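Dehalogenase (Rhodospirillaceae, PDB 6A41) probably removes halide from halogenated alcohols, as in halohydrin dehalogenases, on a Rossmann-like scaffold of the short-chain dehydrogenase/reductase superfamily. Local coordinates at residues I8-E14 with L33-F39; G20-I24 with S214-A219; P63-V67 with R114-V119; A204-L208 with A240-A244. One frame throughout, in Å; residues are numbered along the deposited sequence.

Interaction 1. Residues I8-E14 with L33-F39; sequences ILITNVE and LAHDPSF
Where strand 7-10 gives way to loop, the amide of Val-13 donates to the carbonyl oxygen of His-35 and that of Asn-12 to the His-35 ring. The first bond, Val-13 N to His-35 O, measures 2.9 Å; the second, Asn-12 N to His-35 ND1, is 3.1 Å and almost straight at 172°. Because ND1 serves as acceptor, the ring proton is expected on NE2, which has a weak bond to Val-61 O. With CG anti to its backbone N (chi1 156°), His-35 lies alongside Asn-12, ring and amide planes nearly perpendicular. Asn-12 OD1 rests 3.2 Å from His-35 CE1, while its ND2 donates to Asn-83 O. Farther on, Glu-14 N reaches Asp-36 OD1 at 3.0 Å from above the carboxylate plane. The other oxygen, OD2, takes Ser-38 N in an Asx turn and Ser-38 OG at 2.7 Å, one from each face, so three donors in all fix this carboxylate's rotation. Upstream, the two strands are parallel neighbours at the heart of a beta-alpha-beta unit, strand 7-10, helix 18-27, strand 31-34, the opening unit of a Rossmann-type sheet. Leu-33 N bonds to Ile-8 O, Ile-10 N to Leu-33 O and His-35 N to Ile-10 O, in ordinary parallel register. Hydrophobic contacts flank this framework. On one face Leu-9 CD1 meets Leu-33 CB; on the other, Val-13 CG1 packs 3.9 Å from Ala-34 CB and 3.6 Å from Phe-39 CZ, whose ring centre is covered on one face by Asp-36 CB. Tyr-48 of helix 42-51 continues this apolar layer beside Val-13 and Ala-34.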
# COMPACT_ATOMS: atom_id res chain seq x y z
N ILE A 8 15.90 -13.46 -23.11
CA ILE A 8 15.82 -13.10 -21.71
C ILE A 8 17.23 -13.19 -21.11
O ILE A 8 17.82 -14.25 -21.15
CB ILE A 8 14.88 -14.03 -20.99
CG1 ILE A 8 13.53 -13.81 -21.67
CG2 ILE A 8 14.77 -13.69 -19.52
CD1 ILE A 8 12.44 -14.54 -21.09
N LEU A 9 17.72 -12.12 -20.50
CA LEU A 9 19.00 -12.18 -19.83
C LEU A 9 18.74 -12.28 -18.34
O LEU A 9 18.06 -11.41 -17.78
CB LEU A 9 19.69 -10.82 -20.11
CG LEU A 9 20.92 -10.59 -19.30
CD1 LEU A 9 21.90 -11.73 -19.55
CD2 LEU A 9 21.49 -9.18 -19.68
N ILE A 10 19.24 -13.30 -17.66
CA ILE A 10 19.03 -13.47 -16.26
C ILE A 10 20.42 -13.28 -15.58
O ILE A 10 21.42 -13.88 -15.99
CB ILE A 10 18.55 -14.87 -15.92
CG1 ILE A 10 17.26 -15.26 -16.72
CG2 ILE A 10 18.29 -15.01 -14.40
CD1 ILE A 10 16.86 -16.72 -16.63
N THR A 11 20.51 -12.42 -14.61
CA THR A 11 21.73 -12.21 -13.88
C THR A 11 21.87 -13.15 -12.68
O THR A 11 20.93 -13.74 -12.18
CB THR A 11 21.87 -10.76 -13.36
OG1 THR A 11 20.81 -10.46 -12.44
CG2 THR A 11 21.75 -9.81 -14.52
N ASN A 12 23.09 -13.26 -12.20
CA ASN A 12 23.44 -14.06 -11.02
C ASN A 12 22.69 -15.36 -10.98
O ASN A 12 22.08 -15.76 -9.94
CB ASN A 12 23.23 -13.19 -9.79
CG ASN A 12 23.97 -11.87 -9.84
OD1 ASN A 12 25.22 -11.83 -9.89
ND2 ASN A 12 23.25 -10.79 -9.91
N VAL A 13 22.73 -16.09 -12.09
CA VAL A 13 21.81 -17.19 -12.28
C VAL A 13 21.96 -18.36 -11.32
O VAL A 13 20.99 -19.16 -11.13
CB VAL A 13 21.86 -17.72 -13.73
CG1 VAL A 13 23.01 -18.67 -13.97
CG2 VAL A 13 20.57 -18.35 -14.16
N GLU A 14 23.12 -18.46 -10.70
CA GLU A 14 23.32 -19.43 -9.67
C GLU A 14 22.72 -19.07 -8.36
O GLU A 14 22.68 -19.92 -7.52
CB GLU A 14 24.85 -19.81 -9.48
CG GLU A 14 25.43 -20.47 -10.69
CD GLU A 14 24.71 -21.76 -11.01
OE1 GLU A 14 24.64 -22.68 -10.14
OE2 GLU A 14 24.22 -21.92 -12.15
N LEU A 33 19.91 -16.17 -21.97
CA LEU A 33 21.26 -15.77 -21.75
C LEU A 33 21.48 -15.56 -20.26
O LEU A 33 20.65 -14.91 -19.59
CB LEU A 33 21.52 -14.43 -22.41
CG LEU A 33 21.19 -14.32 -23.88
CD1 LEU A 33 21.56 -12.98 -24.39
CD2 LEU A 33 21.76 -15.51 -24.68
N ALA A 34 22.54 -16.10 -19.72
CA ALA A 34 22.72 -16.10 -18.28
C ALA A 34 24.08 -15.55 -17.95
O ALA A 34 25.08 -16.02 -18.50
CB ALA A 34 22.59 -17.52 -17.70
N HIS A 35 24.09 -14.65 -16.99
CA HIS A 35 25.29 -14.15 -16.30
C HIS A 35 25.45 -14.84 -14.93
O HIS A 35 24.47 -15.17 -14.27
CB HIS A 35 25.19 -12.64 -16.11
CG HIS A 35 26.01 -12.13 -14.97
ND1 HIS A 35 25.49 -12.01 -13.71
CD2 HIS A 35 27.32 -11.72 -14.89
CE1 HIS A 35 26.45 -11.60 -12.88
NE2 HIS A 35 27.57 -11.42 -13.56
N ASP A 36 26.69 -15.05 -14.54
CA ASP A 36 26.99 -15.40 -13.17
C ASP A 36 28.47 -15.04 -12.91
O ASP A 36 29.31 -15.28 -13.77
CB ASP A 36 26.68 -16.89 -12.85
CG ASP A 36 26.72 -17.20 -11.35
OD1 ASP A 36 25.67 -16.92 -10.66
OD2 ASP A 36 27.84 -17.69 -10.85
N PRO A 37 28.81 -14.61 -11.68
CA PRO A 37 30.23 -14.44 -11.39
C PRO A 37 31.06 -15.65 -11.57
O PRO A 37 32.24 -15.53 -11.74
CB PRO A 37 30.26 -14.12 -9.88
CG PRO A 37 28.95 -13.55 -9.66
CD PRO A 37 27.98 -14.26 -10.53
N SER A 38 30.50 -16.83 -11.53
CA SER A 38 31.28 -18.04 -11.75
C SER A 38 31.54 -18.37 -13.20
O SER A 38 32.40 -19.15 -13.47
CB SER A 38 30.62 -19.23 -11.12
OG SER A 38 29.46 -19.69 -11.75
N PHE A 39 30.82 -17.74 -14.12
CA PHE A 39 30.89 -18.03 -15.52
C PHE A 39 32.19 -17.54 -16.27
O PHE A 39 32.29 -17.76 -17.47
CB PHE A 39 29.63 -17.58 -16.27
CG PHE A 39 28.38 -18.34 -15.93
CD1 PHE A 39 28.39 -19.47 -15.10
CD2 PHE A 39 27.18 -17.95 -16.41
CE1 PHE A 39 27.28 -20.18 -14.84
CE2 PHE A 39 26.04 -18.65 -16.09
CZ PHE A 39 26.09 -19.78 -15.36

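Interaction 2. Residues G20-I24 with S214-A219; sequences GTTRI and SDELGA
Two acceptors hold Arg-23 NH1: Asp-215 OD1, at 2.7 Å in a salt bridge, and a water 2.9 Å away that also hydrogen-bonds to Ser-214 OG. Both oxygens sit at the edge of the guanidinium, in its plane, whereas the carboxylate is turned 53° against it and is met on the syn side of OD1. Arg-23 gets there by running extended through chi2 and then bending at chi3 (-58°), which lays CD beside the carboxylate, 3.4 Å from Asp-215 OD1. Next to this charged rim, Ile-24 spreads over the following turn of helix 214-225. Its CG1 lies 3.5 Å from Asp-215 O, and its CG2, on the other branch, leans on Ala-219 CA at 3.8 Å. Deeper in, the backbones themselves meet. Thr-21 CA and Gly-218 CA are 3.8 Å apart, and Gly-20 CA makes a CA-H...O contact with Ser-214 O. Two glycines at the crossing thus let the axes of 20-24 and 214-219 approach to 7.4 Å, at an angle of 68°. Helix 18-27 is the first helix of the Rossmann-type fold, and Thr-21 also rests on Ile-10 of its preceding strand. Ala-219 also packs on Gly-228 of the second subunit. Chemically, a close backbone crossing is flanked by aliphatic packing and fastened at its rim by an ion pair; the carboxylate and the bridging water together would be expected to restrain the guanidinium's rotation.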
# COMPACT_ATOMS: atom_id res chain seq x y z
N GLY A 20 15.02 -21.49 -11.39
CA GLY A 20 13.52 -21.57 -11.64
C GLY A 20 13.20 -20.78 -12.90
O GLY A 20 12.46 -21.24 -13.74
N THR A 21 13.75 -19.55 -13.01
CA THR A 21 13.44 -18.73 -14.10
C THR A 21 14.00 -19.37 -15.40
O THR A 21 13.33 -19.38 -16.37
CB THR A 21 13.97 -17.31 -13.95
OG1 THR A 21 13.45 -16.75 -12.69
CG2 THR A 21 13.51 -16.44 -15.13
N THR A 22 15.23 -19.86 -15.39
CA THR A 22 15.80 -20.46 -16.62
C THR A 22 14.91 -21.58 -17.14
O THR A 22 14.56 -21.66 -18.33
CB THR A 22 17.17 -21.08 -16.30
OG1 THR A 22 18.08 -20.07 -15.95
CG2 THR A 22 17.72 -21.83 -17.50
N ARG A 23 14.57 -22.44 -16.19
CA ARG A 23 13.77 -23.65 -16.44
C ARG A 23 12.41 -23.36 -17.08
O ARG A 23 12.01 -23.96 -18.14
CB ARG A 23 13.56 -24.45 -15.14
CG ARG A 23 12.91 -25.78 -15.36
CD ARG A 23 12.60 -26.60 -14.06
NE ARG A 23 13.84 -26.79 -13.38
CZ ARG A 23 14.28 -26.22 -12.25
NH1 ARG A 23 13.60 -25.42 -11.52
NH2 ARG A 23 15.52 -26.55 -11.87
N ILE A 24 11.67 -22.45 -16.47
CA ILE A 24 10.37 -22.07 -17.03
C ILE A 24 10.51 -21.28 -18.34
O ILE A 24 9.74 -21.58 -19.27
CB ILE A 24 9.52 -21.31 -15.98
CG1 ILE A 24 9.23 -22.17 -14.72
CG2 ILE A 24 8.17 -20.93 -16.57
CD1 ILE A 24 8.55 -23.51 -15.02
N SER A 214 10.51 -23.08 -6.69
CA SER A 214 11.34 -22.19 -7.49
C SER A 214 10.66 -22.06 -8.90
O SER A 214 10.74 -20.96 -9.47
CB SER A 214 12.80 -22.70 -7.66
OG SER A 214 12.67 -23.90 -8.38
N ASP A 215 9.98 -23.11 -9.40
CA ASP A 215 9.15 -23.02 -10.61
C ASP A 215 7.96 -22.06 -10.62
O ASP A 215 7.57 -21.60 -11.72
CB ASP A 215 8.71 -24.37 -11.04
CG ASP A 215 9.93 -25.15 -11.67
OD1 ASP A 215 11.07 -24.60 -11.85
OD2 ASP A 215 9.72 -26.30 -11.96
N GLU A 216 7.42 -21.79 -9.43
CA GLU A 216 6.34 -20.81 -9.23
C GLU A 216 6.89 -19.40 -9.34
O GLU A 216 6.31 -18.54 -10.06
CB GLU A 216 5.59 -20.96 -7.89
CG GLU A 216 4.69 -22.16 -7.87
CD GLU A 216 4.24 -22.67 -6.46
OE1 GLU A 216 4.94 -22.54 -5.46
OE2 GLU A 216 3.11 -23.22 -6.43
N LEU A 217 7.99 -19.18 -8.63
CA LEU A 217 8.70 -17.85 -8.79
C LEU A 217 9.13 -17.67 -10.23
O LEU A 217 8.94 -16.58 -10.80
CB LEU A 217 9.85 -17.78 -7.83
CG LEU A 217 10.64 -16.47 -7.78
CD1 LEU A 217 9.79 -15.29 -7.62
CD2 LEU A 217 11.61 -16.50 -6.63
N GLY A 218 9.72 -18.75 -10.81
CA GLY A 218 10.12 -18.65 -12.24
C GLY A 218 8.94 -18.32 -13.21
O GLY A 218 9.07 -17.46 -14.13
N ALA A 219 7.81 -18.97 -13.01
CA ALA A 219 6.66 -18.76 -13.82
C ALA A 219 6.13 -17.30 -13.65
O ALA A 219 5.67 -16.70 -14.64
CB ALA A 219 5.47 -19.75 -13.57
O HOH W 1 15.30 -24.91 -9.22

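Interaction 3. Residues P63-V67 with R114-V119; sequences PAAMV and RLTQLV
Consecutive helices of the Rossmann-type fold, 63-74 and 98-126, pack together here, a short apolar seam formed where the first turn of one crosses the middle of the other. The axes of 63-67 and 114-119 pass 9.9 Å apart at a crossing angle of -40°, and side chains fill the interval. Leu-115 and Leu-118, one turn apart, supply most of the second surface. Leu-118 CD1 presses on the proline at the start of its partner, 3.7 Å from Pro-63 CB, while CD2 faces Ala-64 CB and also covers one face of the Arg-114 guanidinium. Leu-115 CD2 meets the methyl CE of Met-66, a selenomethionine, at 3.6 Å; bends at chi2 and chi3 bring that methyl round to it, the two side chains crossing nearly at right angles. Val-67 closes the seam: its CG2 touches Leu-118 CB and lies 4.0 Å from Val-119 CG2, and CG1 approaches Leu-118 O. Beyond it, Val-119 reaches Leu-80 of strand 79-83, and Gln-117 donates to Leu-93 O of the third subunit. Across the two segments cohesion comes from methyl and methylene groups, with dispersion and burial as its source.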
# COMPACT_ATOMS: atom_id res chain seq x y z
N PRO A 63 29.91 -6.04 -15.48
CA PRO A 63 28.66 -5.49 -16.06
C PRO A 63 28.71 -4.98 -17.48
O PRO A 63 28.00 -5.49 -18.34
CB PRO A 63 28.24 -4.42 -15.08
CG PRO A 63 28.77 -4.97 -13.79
CD PRO A 63 30.13 -5.50 -14.14
N ALA A 64 29.51 -3.99 -17.75
CA ALA A 64 29.60 -3.45 -19.09
C ALA A 64 30.03 -4.51 -20.14
O ALA A 64 29.39 -4.63 -21.19
CB ALA A 64 30.54 -2.25 -19.08
N ALA A 65 31.06 -5.30 -19.85
CA ALA A 65 31.49 -6.34 -20.80
C ALA A 65 30.41 -7.40 -20.97
O ALA A 65 30.25 -7.99 -22.07
CB ALA A 65 32.80 -7.00 -20.29
N MSE A 66 29.76 -7.75 -19.84
CA MSE A 66 28.72 -8.83 -19.87
C MSE A 66 27.56 -8.39 -20.74
O MSE A 66 27.11 -9.15 -21.58
CB MSE A 66 28.29 -9.22 -18.49
CG MSE A 66 27.31 -10.40 -18.46
SE MSE A 66 25.45 -9.73 -18.80
CE MSE A 66 25.36 -8.82 -17.00
N VAL A 67 27.15 -7.14 -20.62
CA VAL A 67 26.05 -6.60 -21.46
C VAL A 67 26.39 -6.51 -22.92
O VAL A 67 25.58 -6.86 -23.76
CB VAL A 67 25.50 -5.26 -20.91
CG1 VAL A 67 24.49 -4.61 -21.85
CG2 VAL A 67 24.84 -5.56 -19.61
N ARG A 114 22.67 -0.15 -12.00
CA ARG A 114 23.72 -0.14 -13.00
C ARG A 114 23.43 -1.00 -14.21
O ARG A 114 23.63 -0.54 -15.36
CB ARG A 114 25.08 -0.49 -12.32
CG ARG A 114 26.33 -0.65 -13.21
CD ARG A 114 26.65 0.60 -13.97
NE ARG A 114 27.93 0.44 -14.73
CZ ARG A 114 28.27 1.14 -15.82
NH1 ARG A 114 27.45 2.05 -16.29
NH2 ARG A 114 29.38 0.86 -16.50
N LEU A 115 22.98 -2.23 -13.97
CA LEU A 115 22.65 -3.12 -15.04
C LEU A 115 21.52 -2.55 -15.88
O LEU A 115 21.57 -2.67 -17.12
CB LEU A 115 22.23 -4.49 -14.62
CG LEU A 115 23.41 -5.40 -14.34
CD1 LEU A 115 22.85 -6.69 -13.81
CD2 LEU A 115 24.34 -5.72 -15.50
N THR A 116 20.53 -1.93 -15.25
CA THR A 116 19.44 -1.29 -15.99
C THR A 116 19.94 -0.14 -16.87
O THR A 116 19.52 -0.04 -18.04
CB THR A 116 18.33 -0.85 -15.07
OG1 THR A 116 17.92 -1.94 -14.25
CG2 THR A 116 17.15 -0.38 -15.79
N GLN A 117 20.89 0.65 -16.39
CA GLN A 117 21.48 1.74 -17.15
C GLN A 117 22.21 1.24 -18.43
O GLN A 117 22.13 1.84 -19.45
CB GLN A 117 22.59 2.41 -16.37
CG GLN A 117 22.14 3.31 -15.30
CD GLN A 117 23.38 4.04 -14.70
OE1 GLN A 117 24.21 3.33 -14.10
NE2 GLN A 117 23.54 5.36 -14.96
N LEU A 118 22.88 0.12 -18.28
CA LEU A 118 23.55 -0.60 -19.37
C LEU A 118 22.60 -1.23 -20.38
O LEU A 118 22.84 -1.15 -21.57
CB LEU A 118 24.53 -1.62 -18.78
CG LEU A 118 25.72 -1.03 -18.11
CD1 LEU A 118 26.37 -2.12 -17.26
CD2 LEU A 118 26.75 -0.48 -19.13
N VAL A 119 21.46 -1.78 -19.96
CA VAL A 119 20.58 -2.54 -20.90
C VAL A 119 19.51 -1.68 -21.54
O VAL A 119 19.11 -1.93 -22.68
CB VAL A 119 19.87 -3.72 -20.13
CG1 VAL A 119 18.87 -4.47 -20.97
CG2 VAL A 119 20.91 -4.80 -19.81

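Interaction 4. Residues A204-L208 with A240-A244; sequences AQIPL and AGGWA
A type I' turn running from Ala-240 to Trp-243 faces an irregular loop segment, 204-208. Its central residues, Gly-241 and Gly-242, have positive phi (63° and 91°), and the turn closes with Trp-243 N bonded to Ala-240 O at 3.0 Å. The segments pass with Ile-206, Pro-207 and Leu-208 opposite Trp-243, Gly-242 and Gly-241 in turn. A single backbone bond joins them, Leu-208 N to Gly-241 O, 3.2 Å long and somewhat bent at 147°. Apolar atoms surround the same carbonyl: Ile-206 CG2 lies 3.4 Å from Gly-241 O, and Pro-207 CD touches it at 3.3 Å. The proline ring rides on the turn, its CG close to Gly-242 O, where Gly-242, without a side chain, gives it room; Gly-241 does the same for Ile-206 CG2. Trp-243, its CG anti to the backbone N, swings the indole out alongside Gln-205, so that CD1 meets Gln-205 O edge-on, 3.4 Å away. Tyr-181 stacks edge-to-face with the indole. Gly-241 also makes backbone hydrogen bonds to the second subunit, and Pro-207 packs on its Lys-165. The pairing joins the loop after helix 196-204 to the C-terminal tail beyond the sheet's last strand, 236-239, at a subunit interface of the kind formed by this end of the sheet in tetrameric short-chain dehydrogenases.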
# COMPACT_ATOMS: atom_id res chain seq x y z
N ALA A 204 3.36 -22.32 9.50
CA ALA A 204 2.24 -21.78 10.34
C ALA A 204 1.95 -20.31 10.12
O ALA A 204 0.83 -19.92 10.35
CB ALA A 204 2.50 -21.99 11.83
N GLN A 205 2.86 -19.55 9.56
CA GLN A 205 2.69 -18.11 9.34
C GLN A 205 2.53 -17.70 7.86
O GLN A 205 2.53 -16.56 7.51
CB GLN A 205 3.93 -17.39 9.95
CG GLN A 205 5.16 -17.15 9.02
CD GLN A 205 5.92 -15.99 9.58
OE1 GLN A 205 7.00 -16.15 10.20
NE2 GLN A 205 5.31 -14.84 9.53
N ILE A 206 2.38 -18.70 7.00
CA ILE A 206 2.06 -18.50 5.58
C ILE A 206 0.62 -18.93 5.29
O ILE A 206 0.31 -20.10 5.53
CB ILE A 206 2.99 -19.34 4.74
CG1 ILE A 206 4.47 -18.98 5.02
CG2 ILE A 206 2.71 -19.20 3.26
CD1 ILE A 206 5.45 -19.97 4.43
N PRO A 207 -0.20 -18.09 4.65
CA PRO A 207 -1.59 -18.53 4.44
C PRO A 207 -1.78 -19.82 3.64
O PRO A 207 -2.72 -20.62 3.95
CB PRO A 207 -2.26 -17.35 3.74
CG PRO A 207 -1.56 -16.18 4.37
CD PRO A 207 -0.08 -16.61 4.59
N LEU A 208 -0.91 -20.07 2.68
CA LEU A 208 -1.05 -21.29 1.95
C LEU A 208 -0.45 -22.47 2.69
O LEU A 208 -0.52 -23.56 2.24
CB LEU A 208 -0.36 -21.14 0.61
CG LEU A 208 -1.15 -20.28 -0.39
CD1 LEU A 208 -0.33 -20.27 -1.65
CD2 LEU A 208 -2.53 -20.78 -0.70
N ALA A 240 4.64 -14.70 -2.01
CA ALA A 240 4.98 -15.20 -0.71
C ALA A 240 3.87 -15.96 -0.05
O ALA A 240 3.79 -15.96 1.17
CB ALA A 240 5.34 -14.02 0.15
N GLY A 241 3.03 -16.66 -0.82
CA GLY A 241 2.03 -17.51 -0.27
C GLY A 241 0.97 -16.83 0.57
O GLY A 241 0.41 -17.44 1.45
N GLY A 242 0.77 -15.56 0.34
CA GLY A 242 -0.15 -14.74 1.17
C GLY A 242 0.47 -14.01 2.40
O GLY A 242 -0.21 -13.25 3.05
N TRP A 243 1.76 -14.23 2.63
CA TRP A 243 2.42 -13.67 3.80
C TRP A 243 2.44 -12.13 3.68
O TRP A 243 2.39 -11.45 4.72
CB TRP A 243 3.81 -14.28 3.92
CG TRP A 243 4.64 -13.79 5.02
CD1 TRP A 243 4.75 -14.35 6.29
CD2 TRP A 243 5.58 -12.70 4.97
NE1 TRP A 243 5.61 -13.60 7.04
CE2 TRP A 243 6.20 -12.64 6.25
CE3 TRP A 243 5.95 -11.78 3.95
CZ2 TRP A 243 7.14 -11.67 6.59
CZ3 TRP A 243 6.92 -10.79 4.28
CH2 TRP A 243 7.53 -10.77 5.59
N ALA A 244 2.43 -11.57 2.45
CA ALA A 244 2.22 -10.12 2.17
C ALA A 244 1.33 -9.91 0.88
O ALA A 244 1.40 -11.10 0.15
CB ALA A 244 3.54 -9.52 1.89

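How the interactions relate
From the N terminus, interaction 1 closes first, pairing the first two strands of the sheet around helix 18-27. Interaction 2 crosses it: residues 20-24 leave from within that loop, and their partner arrives only at 214-219, joining the first unit to a late helix. Thr-22 OG1 lies 3.5 Å from Val-13 CG2, so the two contacts touch. Interaction 3 opens and closes inside the long span of interaction 2 and touches interaction 1, with Thr-11 CG2 3.4 Å from Leu-115 CD1. Interaction 4 again crosses interaction 2, beginning before 214-219 and ending at the C terminus; its centre is about 35 Å from that of interaction 3. Interactions 2 and 4 both adjoin the second subunit.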